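Adenylate kinase (Schistosoma mansoni, PDB 3UMF) catalyses the reversible transfer of a phosphoryl group between adenine nucleotides, ATP and AMP giving two ADP. Local coordinates at residues T166-K169 and R170-F174; T173-E176 and L177-V181. All blocks are in the same frame, centred on the assembly; numbering follows the deposited sequence.

Overall arrangement
Both contacts are local and close no loop of intervening chain: in each, the second segment begins at the residue after the first. Contact 1 (166-169 with 170-174) is entirely within helix 161-177, whose side chains there reach helix 143-150. Contact 2 (173-176 with 177-181) takes in the end of that helix and the first turn of helix 179-186, which leads to the edge strand 191-195 of the five-stranded parallel sheet. The two overlap at Thr173 and Phe174, so they follow each other along the chain and neither encloses the other. Their centres are about 11 Å apart, with contact 2 nearer the centre of the chain (about 13 Å against 17 Å).

Contact 1 of 2, residues T166-K169 and R170-F174; sequences TIVK and RFRTF
Val168 and Arg172, one helical turn apart, run side by side in the same direction, and the valine CG1 lies over one face of the guanidinium, 3.7 Å from Arg172 NE and off-centre rather than above the middle of the group. With chi1 at 168°, CG1 stands anti to the valine's backbone N, which carries it alongside the arginine chain. Arg172 runs straight out to NE, and its NE is engaged by Glu143 in a salt bridge, so the group has a methyl against one face and a carboxylate partner for its N-H. Lys169 NZ comes within 3.2 Å of Arg172 NH1, a pairing of like charges that is probably eased because each has its own acid: Glu143 for the arginine and Glu165, salt-bridged to NZ, for the lysine. The backbone is that of a regular alpha-helix, the middle of helix 161-177, with four successive i to i+4 bonds as evidence. Arg170 N donates to Thr166 O, Phe171 N to Ile167 O, Arg172 N to Val168 O and Thr173 N to Lys169 O, all at 2.8 to 3.0 Å. Thr166 OG1 is satisfied one turn back by Asp162 O, while Thr166 CG2 is 4.3 Å from Arg170 NH2. The Phe171 side chain touches Glu143 and Met146, joining this helix to helix 143-150.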
loop_
_atom_site.group_PDB
_atom_site.type_symbol
_atom_site.label_atom_id
_atom_site.label_comp_id
_atom_site.label_asym_id
_atom_site.label_seq_id
_atom_site.Cartn_x
_atom_site.Cartn_y
_atom_site.Cartn_z
ATOM N N THR A 166 -5.718 -20.914 -7.393
ATOM C CA THR A 166 -6.239 -19.928 -6.448
ATOM C C THR A 166 -5.409 -18.645 -6.493
ATOM O O THR A 166 -5.951 -17.539 -6.490
ATOM C CB THR A 166 -6.266 -20.476 -5.006
ATOM O OG1 THR A 166 -7.176 -21.580 -4.933
ATOM C CG2 THR A 166 -6.715 -19.394 -4.027
ATOM N N ILE A 167 -4.090 -18.804 -6.552
ATOM C CA ILE A 167 -3.176 -17.667 -6.636
ATOM C C ILE A 167 -3.295 -16.944 -7.982
ATOM O O ILE A 167 -3.213 -15.713 -8.048
ATOM C CB ILE A 167 -1.716 -18.114 -6.398
ATOM C CG1 ILE A 167 -1.542 -18.586 -4.950
ATOM C CG2 ILE A 167 -0.741 -16.990 -6.715
ATOM C CD1 ILE A 167 -0.131 -19.017 -4.616
ATOM N N VAL A 168 -3.488 -17.706 -9.055
ATOM C CA VAL A 168 -3.731 -17.105 -10.364
ATOM C C VAL A 168 -4.985 -16.229 -10.325
ATOM O O VAL A 168 -4.960 -15.087 -10.780
ATOM C CB VAL A 168 -3.857 -18.171 -11.477
ATOM C CG1 VAL A 168 -4.389 -17.547 -12.756
ATOM C CG2 VAL A 168 -2.506 -18.836 -11.726
ATOM N N LYS A 169 -6.066 -16.761 -9.760
ATOM C CA LYS A 169 -7.310 -16.007 -9.602
ATOM C C LYS A 169 -7.147 -14.798 -8.683
ATOM O O LYS A 169 -7.757 -13.752 -8.903
ATOM C CB LYS A 169 -8.427 -16.906 -9.064
ATOM C CG LYS A 169 -8.827 -18.034 -9.994
ATOM C CD LYS A 169 -9.063 -17.530 -11.407
ATOM C CE LYS A 169 -9.669 -18.626 -12.269
ATOM N NZ LYS A 169 -9.150 -18.572 -13.660
ATOM N N ARG A 170 -6.334 -14.945 -7.643
ATOM C CA ARG A 170 -6.080 -13.830 -6.734
ATOM C C ARG A 170 -5.322 -12.721 -7.460
ATOM O O ARG A 170 -5.571 -11.535 -7.236
ATOM C CB ARG A 170 -5.306 -14.295 -5.500
ATOM C CG ARG A 170 -5.129 -13.218 -4.438
ATOM C CD ARG A 170 -4.339 -13.744 -3.251
ATOM N NE ARG A 170 -5.018 -14.864 -2.605
ATOM C CZ ARG A 170 -4.472 -15.626 -1.664
ATOM N NH1 ARG A 170 -3.235 -15.391 -1.255
ATOM N NH2 ARG A 170 -5.163 -16.624 -1.135
ATOM N N PHE A 171 -4.403 -13.121 -8.334
ATOM C CA PHE A 171 -3.668 -12.188 -9.181
ATOM C C PHE A 171 -4.615 -11.423 -10.109
ATOM O O PHE A 171 -4.539 -10.201 -10.220
ATOM C CB PHE A 171 -2.615 -12.940 -10.010
ATOM C CG PHE A 171 -1.887 -12.073 -11.001
ATOM C CD1 PHE A 171 -0.699 -11.452 -10.653
ATOM C CD2 PHE A 171 -2.391 -11.877 -12.279
ATOM C CE1 PHE A 171 -0.026 -10.650 -11.563
ATOM C CE2 PHE A 171 -1.726 -11.070 -13.190
ATOM C CZ PHE A 171 -0.539 -10.459 -12.829
ATOM N N ARG A 172 -5.497 -12.153 -10.783
ATOM C CA ARG A 172 -6.413 -11.555 -11.745
ATOM C C ARG A 172 -7.454 -10.693 -11.046
ATOM O O ARG A 172 -7.837 -9.639 -11.556
ATOM C CB ARG A 172 -7.091 -12.634 -12.588
ATOM C CG ARG A 172 -6.132 -13.435 -13.456
ATOM C CD ARG A 172 -6.880 -14.472 -14.285
ATOM N NE ARG A 172 -5.969 -15.254 -15.123
ATOM C CZ ARG A 172 -6.329 -16.321 -15.828
ATOM N NH1 ARG A 172 -7.587 -16.743 -15.804
ATOM N NH2 ARG A 172 -5.430 -16.963 -16.559
ATOM N N THR A 173 -7.914 -11.143 -9.880
ATOM C CA THR A 173 -8.840 -10.354 -9.072
ATOM C C THR A 173 -8.197 -9.032 -8.651
ATOM O O THR A 173 -8.811 -7.976 -8.766
ATOM C CB THR A 173 -9.327 -11.128 -7.822
ATOM O OG1 THR A 173 -10.212 -12.178 -8.228
ATOM C CG2 THR A 173 -10.067 -10.201 -6.872
ATOM N N PHE A 174 -6.953 -9.094 -8.183
ATOM C CA PHE A 174 -6.239 -7.886 -7.773
ATOM C C PHE A 174 -5.997 -6.940 -8.952
ATOM O O PHE A 174 -6.179 -5.731 -8.830
ATOM C CB PHE A 174 -4.911 -8.237 -7.091
ATOM C CG PHE A 174 -4.108 -7.036 -6.675
ATOM C CD1 PHE A 174 -4.285 -6.468 -5.424
ATOM C CD2 PHE A 174 -3.183 -6.466 -7.539
ATOM C CE1 PHE A 174 -3.551 -5.352 -5.043
ATOM C CE2 PHE A 174 -2.451 -5.354 -7.162
ATOM C CZ PHE A 174 -2.633 -4.796 -5.914
#

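Contact 2 of 2, residues T173-E176 and L177-V181; sequences TFNE and LTKPV
The junction between helix 161-177 and helix 179-186 is the setting here, and it falls at Thr178. Thr178 CG2 lies over one face of the Phe174 ring in a CH-pi contact, 3.9 Å from the ring centroid and 16° off the normal. With OG1 tucked between its own backbone N and C (chi1 62°), the Thr178 hydroxyl turns back toward the preceding turn, 3.0 Å from Phe174 O. That carbonyl accepts from Thr178 N at 3.1 Å, and one residue earlier Leu177 N donates to Thr173 O at 2.9 Å. A water gives a proton to Asn175 O at 2.7 Å and hydrogen-bonds to Thr178 OG1, bridging the two. Beyond this point the i to i+4 pattern gives way to a weak i to i+3 bond from Lys179 N to Glu176 O, 3.3 Å long. On the outer side the straight chain of Lys179 carries NZ to 3.2 Å from Glu176 OE1, a salt bridge that meets the syn side of the carboxylate but 32° out of its plane. The lysine CE passes 3.6 Å from Asn175 ND2. Phe174 O is thus gripped by the Thr178 N-H, with the hydroxyl close by, and Asn175 O by the water, while the salt bridge, on exposed side chains and out of plane, is probably a modest link across the junction.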
loop_
_atom_site.group_PDB
_atom_site.type_symbol
_atom_site.label_atom_id
_atom_site.label_comp_id
_atom_site.label_asym_id
_atom_site.label_seq_id
_atom_site.Cartn_x
_atom_site.Cartn_y
_atom_site.Cartn_z
ATOM N N THR A 173 -7.914 -11.143 -9.880
ATOM C CA THR A 173 -8.840 -10.354 -9.072
ATOM C C THR A 173 -8.197 -9.032 -8.651
ATOM O O THR A 173 -8.811 -7.976 -8.766
ATOM C CB THR A 173 -9.327 -11.128 -7.822
ATOM O OG1 THR A 173 -10.212 -12.178 -8.228
ATOM C CG2 THR A 173 -10.067 -10.201 -6.872
ATOM N N PHE A 174 -6.953 -9.094 -8.183
ATOM C CA PHE A 174 -6.239 -7.886 -7.773
ATOM C C PHE A 174 -5.997 -6.940 -8.952
ATOM O O PHE A 174 -6.179 -5.731 -8.830
ATOM C CB PHE A 174 -4.911 -8.237 -7.091
ATOM C CG PHE A 174 -4.108 -7.036 -6.675
ATOM C CD1 PHE A 174 -4.285 -6.468 -5.424
ATOM C CD2 PHE A 174 -3.183 -6.466 -7.539
ATOM C CE1 PHE A 174 -3.551 -5.352 -5.043
ATOM C CE2 PHE A 174 -2.451 -5.354 -7.162
ATOM C CZ PHE A 174 -2.633 -4.796 -5.914
ATOM N N ASN A 175 -5.575 -7.499 -10.084
ATOM C CA ASN A 175 -5.302 -6.713 -11.284
ATOM C C ASN A 175 -6.536 -5.941 -11.753
ATOM O O ASN A 175 -6.451 -4.759 -12.087
ATOM C CB ASN A 175 -4.771 -7.620 -12.402
ATOM C CG ASN A 175 -4.481 -6.866 -13.688
ATOM O OD1 ASN A 175 -3.426 -6.247 -13.837
ATOM N ND2 ASN A 175 -5.415 -6.929 -14.636
ATOM N N GLU A 176 -7.684 -6.612 -11.760
ATOM C CA GLU A 176 -8.937 -5.989 -12.170
ATOM C C GLU A 176 -9.435 -4.986 -11.132
ATOM O O GLU A 176 -9.896 -3.894 -11.478
ATOM C CB GLU A 176 -10.005 -7.059 -12.401
ATOM C CG GLU A 176 -11.352 -6.512 -12.854
ATOM C CD GLU A 176 -11.320 -5.974 -14.274
ATOM O OE1 GLU A 176 -10.452 -6.408 -15.061
ATOM O OE2 GLU A 176 -12.167 -5.120 -14.607
ATOM N N LEU A 177 -9.343 -5.364 -9.862
ATOM C CA LEU A 177 -9.828 -4.528 -8.772
ATOM C C LEU A 177 -9.154 -3.159 -8.754
ATOM O O LEU A 177 -9.806 -2.147 -8.515
ATOM C CB LEU A 177 -9.595 -5.234 -7.432
ATOM C CG LEU A 177 -10.099 -4.515 -6.175
ATOM C CD1 LEU A 177 -11.622 -4.529 -6.129
ATOM C CD2 LEU A 177 -9.509 -5.134 -4.914
ATOM N N THR A 178 -7.854 -3.131 -9.028
ATOM C CA THR A 178 -7.073 -1.905 -8.881
ATOM C C THR A 178 -6.964 -1.064 -10.156
ATOM O O THR A 178 -6.321 -0.015 -10.149
ATOM C CB THR A 178 -5.647 -2.196 -8.347
ATOM O OG1 THR A 178 -4.945 -3.022 -9.282
ATOM C CG2 THR A 178 -5.713 -2.903 -7.000
ATOM N N LYS A 179 -7.585 -1.515 -11.243
ATOM C CA LYS A 179 -7.518 -0.788 -12.517
ATOM C C LYS A 179 -7.984 0.674 -12.458
ATOM O O LYS A 179 -7.252 1.559 -12.898
ATOM C CB LYS A 179 -8.252 -1.538 -13.640
ATOM C CG LYS A 179 -7.415 -2.584 -14.352
ATOM C CD LYS A 179 -8.232 -3.276 -15.436
ATOM C CE LYS A 179 -7.437 -4.374 -16.120
ATOM N NZ LYS A 179 -8.297 -5.177 -17.037
ATOM N N PRO A 180 -9.192 0.938 -11.920
ATOM C CA PRO A 180 -9.599 2.349 -11.937
ATOM C C PRO A 180 -8.805 3.244 -10.982
ATOM O O PRO A 180 -8.690 4.439 -11.248
ATOM C CB PRO A 180 -11.078 2.305 -11.538
ATOM C CG PRO A 180 -11.246 1.024 -10.817
ATOM C CD PRO A 180 -10.271 0.062 -11.424
ATOM N N VAL A 181 -8.262 2.698 -9.898
ATOM C CA VAL A 181 -7.487 3.543 -8.992
ATOM C C VAL A 181 -6.129 3.894 -9.602
ATOM O O VAL A 181 -5.647 5.018 -9.460
ATOM C CB VAL A 181 -7.361 2.951 -7.560
ATOM C CG1 VAL A 181 -6.422 1.757 -7.527
ATOM C CG2 VAL A 181 -6.898 4.025 -6.586
HETATM O O HOH W 1 -4.515 -2.958 -12.393
#